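Local coordinates for protein cellulase (Bacteroides salanitronis, PDB 6WQY) that probably hydrolyses beta-1,4-glucosidic bonds in cellulose and related plant polysaccharides, this chain being its glycosyl hydrolase family 5 endoglucanase domain, at residues A157-A171 with V207-V221. Residues are numbered along the deposited sequence; the frame is centred on the assembly and turned at random. Where two conformers were deposited one is given.
Sequences ANRFADKGNFLVFEA and VRATGGNNQTRYLGV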
loop_
_atom_site.group_PDB
_atom_site.type_symbol
_atom_site.label_atom_id
_atom_site.label_comp_id
_atom_site.label_asym_id
_atom_site.label_seq_id
_atom_site.Cartn_x
_atom_site.Cartn_y
_atom_site.Cartn_z
ATOM N N ALA A 157 -14.411 -9.132 -5.501
ATOM C CA ALA A 157 -15.454 -8.631 -4.611
ATOM C C ALA A 157 -16.454 -9.724 -4.273
ATOM O O ALA A 157 -16.876 -9.860 -3.110
ATOM C CB ALA A 157 -16.158 -7.444 -5.263
ATOM N N ASN A 158 -16.863 -10.521 -5.258
ATOM C CA ASN A 158 -17.831 -11.579 -4.982
ATOM C C ASN A 158 -17.246 -12.620 -4.031
ATOM O O ASN A 158 -17.951 -13.161 -3.177
ATOM C CB ASN A 158 -18.310 -12.211 -6.286
ATOM C CG ASN A 158 -19.353 -11.363 -7.001
ATOM O OD1 ASN A 158 -20.064 -10.577 -6.390
ATOM N ND2 ASN A 158 -19.454 -11.546 -8.312
ATOM N N ARG A 159 -15.958 -12.923 -4.169
ATOM C CA ARG A 159 -15.329 -13.936 -3.322
ATOM C C ARG A 159 -15.259 -13.497 -1.867
ATOM O O ARG A 159 -15.210 -14.346 -0.967
ATOM C CB ARG A 159 -13.926 -14.252 -3.845
ATOM C CG ARG A 159 -13.156 -15.296 -3.067
ATOM C CD ARG A 159 -13.860 -16.646 -3.113
ATOM N NE ARG A 159 -13.113 -17.704 -2.447
ATOM C CZ ARG A 159 -13.047 -17.853 -1.125
ATOM N NH1 ARG A 159 -13.690 -17.012 -0.331
ATOM N NH2 ARG A 159 -12.352 -18.842 -0.600
ATOM N N PHE A 160 -15.248 -12.195 -1.619
ATOM C CA PHE A 160 -15.140 -11.625 -0.279
ATOM C C PHE A 160 -16.415 -10.905 0.143
ATOM O O PHE A 160 -16.392 -10.092 1.074
ATOM C CB PHE A 160 -13.912 -10.718 -0.197
ATOM C CG PHE A 160 -12.631 -11.476 -0.331
ATOM C CD1 PHE A 160 -12.236 -12.357 0.670
ATOM C CD2 PHE A 160 -11.841 -11.356 -1.457
ATOM C CE1 PHE A 160 -11.069 -13.085 0.555
ATOM C CE2 PHE A 160 -10.678 -12.087 -1.581
ATOM C CZ PHE A 160 -10.292 -12.955 -0.586
ATOM N N ALA A 161 -17.539 -11.220 -0.504
ATOM C CA ALA A 161 -18.775 -10.484 -0.255
ATOM C C ALA A 161 -19.241 -10.619 1.186
ATOM O O ALA A 161 -19.933 -9.729 1.693
ATOM C CB ALA A 161 -19.869 -10.973 -1.201
ATOM N N ASP A 162 -18.895 -11.718 1.847
ATOM C CA ASP A 162 -19.318 -11.947 3.218
ATOM C C ASP A 162 -18.435 -11.255 4.249
ATOM O O ASP A 162 -18.784 -11.260 5.436
ATOM C CB ASP A 162 -19.336 -13.455 3.502
ATOM C CG ASP A 162 -17.976 -14.106 3.284
ATOM O OD1 ASP A 162 -17.242 -13.669 2.373
ATOM O OD2 ASP A 162 -17.643 -15.053 4.025
ATOM N N LYS A 163 -17.326 -10.663 3.848
ATOM C CA LYS A 163 -16.398 -10.084 4.808
ATOM C C LYS A 163 -16.812 -8.674 5.195
ATOM O O LYS A 163 -17.264 -7.892 4.354
ATOM C CB LYS A 163 -14.983 -10.052 4.228
ATOM C CG LYS A 163 -14.440 -11.413 3.854
ATOM C CD LYS A 163 -14.417 -12.384 5.027
ATOM C CE LYS A 163 -13.620 -13.631 4.676
ATOM N NZ LYS A 163 -13.602 -14.611 5.793
ATOM N N GLY A 164 -16.650 -8.355 6.471
ATOM C CA GLY A 164 -16.925 -7.029 6.976
ATOM C C GLY A 164 -15.839 -6.031 6.616
ATOM O O GLY A 164 -14.924 -6.289 5.829
ATOM N N ASN A 165 -15.952 -4.858 7.238
ATOM C CA ASN A 165 -15.123 -3.724 6.861
ATOM C C ASN A 165 -13.713 -3.776 7.442
ATOM O O ASN A 165 -12.946 -2.824 7.224
ATOM C CB ASN A 165 -15.823 -2.401 7.169
ATOM C CG ASN A 165 -16.794 -1.988 6.065
ATOM O OD1 ASN A 165 -16.909 -2.660 5.027
ATOM N ND2 ASN A 165 -17.467 -0.859 6.261
ATOM N N PHE A 166 -13.298 -4.882 8.073
ATOM C CA PHE A 166 -11.868 -5.085 8.290
ATOM C C PHE A 166 -11.129 -5.156 6.961
ATOM O O PHE A 166 -9.921 -4.888 6.913
ATOM C CB PHE A 166 -11.576 -6.349 9.121
ATOM C CG PHE A 166 -11.561 -7.631 8.330
ATOM C CD1 PHE A 166 -12.729 -8.321 8.062
ATOM C CD2 PHE A 166 -10.366 -8.143 7.837
ATOM C CE1 PHE A 166 -12.721 -9.480 7.320
ATOM C CE2 PHE A 166 -10.357 -9.297 7.087
ATOM C CZ PHE A 166 -11.542 -9.972 6.827
ATOM N N LEU A 167 -11.821 -5.565 5.887
ATOM C CA LEU A 167 -11.200 -5.838 4.597
ATOM C C LEU A 167 -11.433 -4.671 3.652
ATOM O O LEU A 167 -12.579 -4.271 3.395
ATOM C CB LEU A 167 -11.758 -7.129 4.013
ATOM C CG LEU A 167 -11.200 -7.518 2.641
ATOM C CD1 LEU A 167 -9.691 -7.738 2.655
ATOM C CD2 LEU A 167 -11.916 -8.788 2.158
ATOM N N VAL A 168 -10.320 -4.152 3.132
ATOM C CA VAL A 168 -10.259 -3.044 2.183
ATOM C C VAL A 168 -9.776 -3.580 0.841
ATOM O O VAL A 168 -8.883 -4.430 0.793
ATOM C CB VAL A 168 -9.251 -1.998 2.708
ATOM C CG1 VAL A 168 -8.995 -0.881 1.702
ATOM C CG2 VAL A 168 -9.693 -1.430 4.042
ATOM N N PHE A 169 -10.352 -3.068 -0.252
ATOM C CA PHE A 169 -9.833 -3.336 -1.593
ATOM C C PHE A 169 -9.111 -2.082 -2.094
ATOM O O PHE A 169 -9.688 -0.990 -2.045
ATOM C CB PHE A 169 -10.961 -3.646 -2.591
ATOM C CG PHE A 169 -11.855 -4.815 -2.229
ATOM C CD1 PHE A 169 -11.455 -5.861 -1.411
ATOM C CD2 PHE A 169 -13.134 -4.840 -2.764
ATOM C CE1 PHE A 169 -12.324 -6.907 -1.130
ATOM C CE2 PHE A 169 -14.002 -5.878 -2.485
ATOM C CZ PHE A 169 -13.600 -6.918 -1.672
ATOM N N GLU A 170 -7.889 -2.250 -2.614
ATOM C CA GLU A 170 -7.090 -1.180 -3.215
ATOM C C GLU A 170 -6.972 -1.472 -4.710
ATOM O O GLU A 170 -6.513 -2.543 -5.097
ATOM C CB GLU A 170 -5.717 -1.151 -2.548
ATOM C CG GLU A 170 -4.719 -0.210 -3.178
ATOM C CD GLU A 170 -3.345 -0.389 -2.570
ATOM O OE1 GLU A 170 -3.147 0.035 -1.385
ATOM O OE2 GLU A 170 -2.468 -0.974 -3.236
ATOM N N ALA A 171 -7.381 -0.515 -5.547
ATOM C CA ALA A 171 -7.648 -0.781 -6.959
ATOM C C ALA A 171 -6.453 -1.378 -7.679
ATOM O O ALA A 171 -6.611 -2.285 -8.508
ATOM C CB ALA A 171 -8.011 0.536 -7.632
ATOM N N VAL A 207 -16.913 -2.803 -7.948
ATOM C CA VAL A 207 -17.061 -3.293 -6.581
ATOM C C VAL A 207 -18.463 -2.995 -6.064
ATOM O O VAL A 207 -19.141 -3.872 -5.515
ATOM C CB VAL A 207 -15.974 -2.691 -5.671
ATOM C CG1 VAL A 207 -16.249 -3.049 -4.204
ATOM C CG2 VAL A 207 -14.583 -3.168 -6.094
ATOM N N ARG A 208 -18.916 -1.749 -6.226
ATOM C CA ARG A 208 -20.216 -1.372 -5.682
ATOM C C ARG A 208 -21.345 -2.165 -6.331
ATOM O O ARG A 208 -22.337 -2.473 -5.668
ATOM C CB ARG A 208 -20.469 0.127 -5.843
ATOM C CG ARG A 208 -19.479 1.031 -5.138
ATOM C CD ARG A 208 -19.307 0.724 -3.667
ATOM N NE ARG A 208 -18.461 1.742 -3.035
ATOM C CZ ARG A 208 -17.676 1.535 -1.987
ATOM N NH1 ARG A 208 -17.582 0.334 -1.443
ATOM N NH2 ARG A 208 -16.957 2.528 -1.489
ATOM N N ALA A 209 -21.213 -2.507 -7.616
ATOM C CA ALA A 209 -22.277 -3.208 -8.319
ATOM C C ALA A 209 -22.531 -4.590 -7.746
ATOM O O ALA A 209 -23.623 -5.138 -7.941
ATOM C CB ALA A 209 -21.933 -3.331 -9.799
ATOM N N THR A 210 -21.565 -5.168 -7.030
ATOM C CA THR A 210 -21.784 -6.483 -6.442
ATOM C C THR A 210 -22.678 -6.429 -5.208
ATOM O O THR A 210 -23.129 -7.477 -4.747
ATOM C CB THR A 210 -20.463 -7.189 -6.106
ATOM O OG1 THR A 210 -19.793 -6.514 -5.032
ATOM C CG2 THR A 210 -19.561 -7.289 -7.326
ATOM N N GLY A 211 -22.938 -5.242 -4.665
ATOM C CA GLY A 211 -23.929 -5.106 -3.617
ATOM C C GLY A 211 -23.460 -5.615 -2.266
ATOM O O GLY A 211 -22.278 -5.880 -2.019
ATOM N N GLY A 212 -24.424 -5.707 -1.356
ATOM C CA GLY A 212 -24.160 -6.254 -0.040
ATOM C C GLY A 212 -23.132 -5.434 0.695
ATOM O O GLY A 212 -23.094 -4.194 0.599
ATOM N N ASN A 213 -22.259 -6.136 1.428
ATOM C CA ASN A 213 -21.197 -5.476 2.170
ATOM C C ASN A 213 -20.298 -4.662 1.253
ATOM O O ASN A 213 -19.711 -3.664 1.685
ATOM C CB ASN A 213 -20.354 -6.520 2.908
ATOM C CG ASN A 213 -21.095 -7.154 4.067
ATOM O OD1 ASN A 213 -21.692 -6.459 4.891
ATOM N ND2 ASN A 213 -21.069 -8.482 4.131
ATOM N N ASN A 214 -20.159 -5.073 -0.006
ATOM C CA ASN A 214 -19.291 -4.344 -0.929
ATOM C C ASN A 214 -19.812 -2.955 -1.255
ATOM O O ASN A 214 -19.038 -2.131 -1.747
ATOM C CB ASN A 214 -19.065 -5.178 -2.187
ATOM C CG ASN A 214 -18.232 -6.407 -1.913
ATOM O OD1 ASN A 214 -17.336 -6.388 -1.063
ATOM N ND2 ASN A 214 -18.528 -7.491 -2.603
ATOM N N GLN A 215 -21.083 -2.661 -0.967
ATOM C CA GLN A 215 -21.615 -1.323 -1.208
ATOM C C GLN A 215 -21.029 -0.294 -0.259
ATOM O O GLN A 215 -20.975 0.899 -0.592
ATOM C CB GLN A 215 -23.135 -1.309 -1.039
ATOM C CG GLN A 215 -23.859 -2.156 -2.036
ATOM C CD GLN A 215 -25.210 -1.585 -2.412
ATOM O OE1 GLN A 215 -25.843 -0.879 -1.625
ATOM N NE2 GLN A 215 -25.660 -1.889 -3.621
ATOM N N THR A 216 -20.602 -0.721 0.931
ATOM C CA THR A 216 -20.155 0.192 1.976
ATOM C C THR A 216 -18.728 -0.091 2.437
ATOM O O THR A 216 -18.298 0.464 3.455
ATOM C CB THR A 216 -21.120 0.162 3.174
ATOM O OG1 THR A 216 -21.374 -1.191 3.564
ATOM C CG2 THR A 216 -22.448 0.818 2.815
ATOM N N ARG A 217 -17.998 -0.933 1.719
ATOM C CA ARG A 217 -16.615 -1.260 2.053
ATOM C C ARG A 217 -15.706 -0.066 1.781
ATOM O O ARG A 217 -15.905 0.681 0.827
ATOM C CB ARG A 217 -16.168 -2.439 1.180
ATOM C CG ARG A 217 -14.808 -3.012 1.549
ATOM C CD ARG A 217 -14.435 -4.243 0.742
ATOM N NE ARG A 217 -15.458 -5.271 0.769
ATOM C CZ ARG A 217 -15.752 -6.022 1.824
ATOM N NH1 ARG A 217 -15.076 -5.889 2.956
ATOM N NH2 ARG A 217 -16.741 -6.909 1.744
ATOM N N TYR A 218 -14.675 0.112 2.627
ATOM C CA TYR A 218 -13.649 1.114 2.346
ATOM C C TYR A 218 -12.755 0.620 1.215
ATOM O O TYR A 218 -12.344 -0.549 1.187
ATOM C CB TYR A 218 -12.795 1.408 3.585
ATOM C CG TYR A 218 -13.550 2.058 4.724
ATOM C CD1 TYR A 218 -14.349 1.310 5.557
ATOM C CD2 TYR A 218 -13.472 3.430 4.951
ATOM C CE1 TYR A 218 -15.046 1.897 6.600
ATOM C CE2 TYR A 218 -14.175 4.025 5.980
ATOM C CZ TYR A 218 -14.951 3.257 6.811
ATOM O OH TYR A 218 -15.661 3.818 7.847
ATOM N N LEU A 219 -12.469 1.516 0.276
ATOM C CA LEU A 219 -11.653 1.212 -0.885
ATOM C C LEU A 219 -10.499 2.201 -0.974
ATOM O O LEU A 219 -10.645 3.379 -0.620
ATOM C CB LEU A 219 -12.467 1.303 -2.177
ATOM C CG LEU A 219 -13.809 0.574 -2.177
ATOM C CD1 LEU A 219 -14.527 0.812 -3.501
ATOM C CD2 LEU A 219 -13.656 -0.912 -1.914
ATOM N N GLY A 220 -9.354 1.722 -1.470
ATOM C CA GLY A 220 -8.199 2.567 -1.735
ATOM C C GLY A 220 -8.033 2.796 -3.230
ATOM O O GLY A 220 -8.189 1.870 -4.022
ATOM N N VAL A 221 -7.705 4.031 -3.594
ATOM C CA VAL A 221 -7.503 4.428 -4.986
ATOM C C VAL A 221 -6.242 5.276 -5.083
ATOM O O VAL A 221 -6.104 6.254 -4.336
ATOM C CB VAL A 221 -8.739 5.153 -5.557
ATOM C CG1 VAL A 221 -9.827 4.140 -5.889
ATOM C CG2 VAL A 221 -9.269 6.208 -4.591
HETATM O O HOH W 1 -23.115 -9.720 -6.766
HETATM O O HOH W 2 -22.794 -9.047 1.682
HETATM O O HOH W 3 -20.899 -7.910 -0.365
HETATM O O HOH W 4 -13.415 -1.829 4.556
HETATM O O HOH W 5 -19.451 -2.927 4.255
#
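With CG anti to the backbone N (chi1 -172°) and the chain bent at chi3 (-53°), Arg217 runs past Phe169 and delivers its guanidinium into the loop of two successive turns that precedes strand 167-170, a worked example of one arginine tying a loop together through backbone carbonyls. Arg217 NH2 donates to Lys163 O at 2.8 Å, and NH1 is shared between Gly164 O and Leu167 O, the bond to Leu167 O being nearly straight (165°). All three oxygens lie close to the guanidinium plane. Arg217 NH1 and Leu167 N reach Gly164 O from opposite faces of its carbonyl. Along the remaining side of the group, Arg217 NE and NH2 both grip Asn214 OD1, a side-on pair that should hold the guanidinium against turning; Asn214 in turn gives ND2 to Ala157 O, 2.9 Å away, from above the carbonyl plane. Arg217 CD sits 3.6 Å from the centroid of the Phe169 ring, directly over its face, a CH-pi contact, and Val207 CG1 meets the edge of that ring. Shortening Arg217 to an alanine would probably strip the carbonyls of Lys163, Gly164 and Leu167 of their guanidinium donors, leave Asn214 OD1 without its two-nitrogen grip and take CD off the Phe169 face. Nearby, water 4 links Asn165 O and Leu167 O to Tyr218 N. Beyond the loops, Gly220 N to Phe169 O (2.8 Å) and Ala171 N to Gly220 O join parallel strands 167-170 and 219-222, neighbours in the eight-stranded TIM barrel, with strand 114-118 flanking the former and helices 139-159 and 191-209 leading into these loops.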